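Local coordinates for putative GAF sensor protein (Burkholderia vietnamiensis, PDB 5HL6) that probably reduces free L-methionine-(R)-S-oxide and is built as a GAF domain, at residues Asp57-Ala62 / Ala148-Glu153. Residues are numbered along the deposited sequence; the frame is centred on the assembly and turned at random.
With EDO (1,2-ethanediol), chain C.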
loop_
_atom_site.group_PDB
_atom_site.type_symbol
_atom_site.label_atom_id
_atom_site.label_comp_id
_atom_site.label_asym_id
_atom_site.label_seq_id
_atom_site.Cartn_x
_atom_site.Cartn_y
_atom_site.Cartn_z
ATOM N N ASP B 57 16.890 -2.616 -3.976
ATOM C CA ASP B 57 17.395 -3.030 -2.675
ATOM C C ASP B 57 17.664 -1.809 -1.798
ATOM O O ASP B 57 17.659 -0.665 -2.260
ATOM C CB ASP B 57 18.657 -3.888 -2.829
ATOM C CG ASP B 57 19.899 -3.070 -3.157
ATOM O OD1 ASP B 57 19.775 -1.990 -3.772
ATOM O OD2 ASP B 57 21.008 -3.519 -2.802
ATOM N N ARG B 58 17.858 -2.064 -0.504
ATOM C CA ARG B 58 18.252 -1.033 0.457
ATOM C C ARG B 58 17.238 0.113 0.517
ATOM O O ARG B 58 17.602 1.290 0.499
ATOM C CB ARG B 58 19.651 -0.503 0.132
ATOM C CG ARG B 58 20.748 -1.553 0.189
ATOM C CD ARG B 58 22.093 -0.960 -0.215
ATOM N NE ARG B 58 22.089 -0.462 -1.592
ATOM C CZ ARG B 58 22.944 0.442 -2.066
ATOM N NH1 ARG B 58 23.872 0.964 -1.274
ATOM N NH2 ARG B 58 22.866 0.836 -3.329
ATOM N N LEU B 59 15.950 -0.242 0.583
ATOM C CA LEU B 59 14.865 0.717 0.743
ATOM C C LEU B 59 14.119 0.448 2.046
ATOM O O LEU B 59 14.027 -0.696 2.499
ATOM C CB LEU B 59 13.869 0.650 -0.419
ATOM C CG LEU B 59 14.372 0.943 -1.829
ATOM C CD1 LEU B 59 13.195 0.996 -2.789
ATOM C CD2 LEU B 59 15.144 2.258 -1.845
ATOM N N ASN B 60 13.585 1.512 2.651
ATOM C CA ASN B 60 12.743 1.349 3.827
ATOM C C ASN B 60 11.390 2.045 3.711
ATOM O O ASN B 60 10.557 1.894 4.610
ATOM C CB ASN B 60 13.472 1.835 5.095
ATOM C CG ASN B 60 13.678 3.332 5.123
ATOM O OD1 ASN B 60 14.259 3.908 4.210
ATOM N ND2 ASN B 60 13.211 3.971 6.184
ATOM N N TRP B 61 11.132 2.772 2.626
ATOM C CA TRP B 61 9.829 3.381 2.413
ATOM C C TRP B 61 9.701 3.708 0.938
ATOM O O TRP B 61 10.685 4.104 0.310
ATOM C CB TRP B 61 9.661 4.660 3.244
ATOM C CG TRP B 61 8.238 4.962 3.661
ATOM C CD1 TRP B 61 7.620 4.538 4.806
ATOM C CD2 TRP B 61 7.277 5.775 2.964
ATOM N NE1 TRP B 61 6.339 5.027 4.860
ATOM C CE2 TRP B 61 6.101 5.786 3.743
ATOM C CE3 TRP B 61 7.298 6.496 1.759
ATOM C CZ2 TRP B 61 4.966 6.504 3.371
ATOM C CZ3 TRP B 61 6.154 7.197 1.377
ATOM C CH2 TRP B 61 5.004 7.189 2.177
ATOM N N ALA B 62 8.494 3.553 0.398
ATOM C CA ALA B 62 8.232 3.960 -0.981
ATOM C C ALA B 62 6.728 4.099 -1.167
ATOM O O ALA B 62 5.987 3.127 -0.966
ATOM C CB ALA B 62 8.825 2.953 -1.967
ATOM N N ALA B 148 23.323 8.300 1.239
ATOM C CA ALA B 148 23.617 8.518 -0.180
ATOM C C ALA B 148 23.268 7.299 -1.037
ATOM O O ALA B 148 24.016 6.909 -1.937
ATOM C CB ALA B 148 25.082 8.916 -0.374
ATOM N N ARG B 149 22.114 6.689 -0.761
ATOM C CA ARG B 149 21.665 5.567 -1.579
ATOM C C ARG B 149 21.269 6.009 -2.986
ATOM O O ARG B 149 21.381 5.219 -3.933
ATOM C CB ARG B 149 20.500 4.859 -0.882
ATOM C CG ARG B 149 19.594 4.002 -1.773
ATOM C CD ARG B 149 20.224 2.667 -2.114
ATOM N NE ARG B 149 19.306 1.788 -2.843
ATOM C CZ ARG B 149 19.117 1.827 -4.158
ATOM N NH1 ARG B 149 19.771 2.715 -4.898
ATOM N NH2 ARG B 149 18.275 0.978 -4.738
ATOM N N PHE B 150 20.828 7.256 -3.153
ATOM C CA PHE B 150 20.303 7.746 -4.422
ATOM C C PHE B 150 21.252 8.772 -5.033
ATOM O O PHE B 150 21.603 9.769 -4.389
ATOM C CB PHE B 150 18.911 8.359 -4.237
ATOM C CG PHE B 150 17.945 7.456 -3.518
ATOM C CD1 PHE B 150 17.426 6.337 -4.148
ATOM C CD2 PHE B 150 17.559 7.725 -2.211
ATOM C CE1 PHE B 150 16.540 5.501 -3.486
ATOM C CE2 PHE B 150 16.679 6.891 -1.542
ATOM C CZ PHE B 150 16.168 5.780 -2.181
ATOM N N ASP B 151 21.656 8.529 -6.279
ATOM C CA ASP B 151 22.467 9.453 -7.054
ATOM C C ASP B 151 21.651 9.969 -8.235
ATOM O O ASP B 151 20.444 9.717 -8.345
ATOM C CB ASP B 151 23.771 8.780 -7.503
ATOM C CG ASP B 151 23.540 7.508 -8.315
ATOM O OD1 ASP B 151 22.558 7.438 -9.087
ATOM O OD2 ASP B 151 24.360 6.574 -8.189
ATOM N N ASP B 152 22.319 10.684 -9.143
ATOM C CA ASP B 152 21.591 11.279 -10.256
ATOM C C ASP B 152 21.008 10.234 -11.201
ATOM O O ASP B 152 20.031 10.529 -11.902
ATOM C CB ASP B 152 22.490 12.236 -11.033
ATOM C CG ASP B 152 21.692 13.210 -11.868
ATOM O OD1 ASP B 152 20.785 13.862 -11.302
ATOM O OD2 ASP B 152 21.945 13.298 -13.090
ATOM N N GLU B 153 21.581 9.027 -11.240
ATOM C CA GLU B 153 20.979 7.951 -12.020
ATOM C C GLU B 153 19.675 7.487 -11.390
ATOM O O GLU B 153 18.708 7.191 -12.100
ATOM C CB GLU B 153 21.951 6.779 -12.151
ATOM C CG GLU B 153 23.069 6.986 -13.151
ATOM C CD GLU B 153 23.926 5.746 -13.310
ATOM O OE1 GLU B 153 24.620 5.373 -12.340
ATOM O OE2 GLU B 153 23.889 5.132 -14.400
HETATM C C1 EDO C . 13.085 -3.087 0.241
HETATM O O1 EDO C . 14.432 -2.817 -0.177
HETATM C C2 EDO C . 12.697 -4.517 -0.127
HETATM O O2 EDO C . 12.914 -4.714 -1.531
HETATM O O HOH W 1 23.091 3.137 -5.233
#
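Arg149 leaves its backbone with CG anti to N (chi1 159°), bends at chi2 (78°) and runs straight through chi3 before the guanidinium turns, which carries that group up to the backbone of Asp57. There NE and NH2 both donate to the single acceptor Asp57 O, each at 3.0 Å, with the oxygen in the guanidinium plane. The Asp57 carboxylate adds charge alone: OD1, 3.5 Å from Arg149 NH2, stands well out of that plane, so the pairing is electrostatic rather than a directed bond. Arg58, bent at chi3, lays its own guanidinium across the Arg149 side chain, the two planes only 11° apart; Arg149 CD sits over its rim, 3.4 Å from Arg58 NH2. A water links the same NH2, weakly, to Arg149 O. Next along the 57-62 segment, Leu59 CD2 meets the edge of the Phe150 ring, 3.7 Å from CZ, while Arg149 CG covers one face of that ring. The contact thus ties the loop between helix 41-55 and strand 61-67 to the turn leading into helix 152-176, which Asp151 N-caps through a weak bond from Glu153 N. The Asp57 carboxylate, in salt bridges to both arginines, probably helps them sit this close, while the neutral carbonyl takes both N-H bonds.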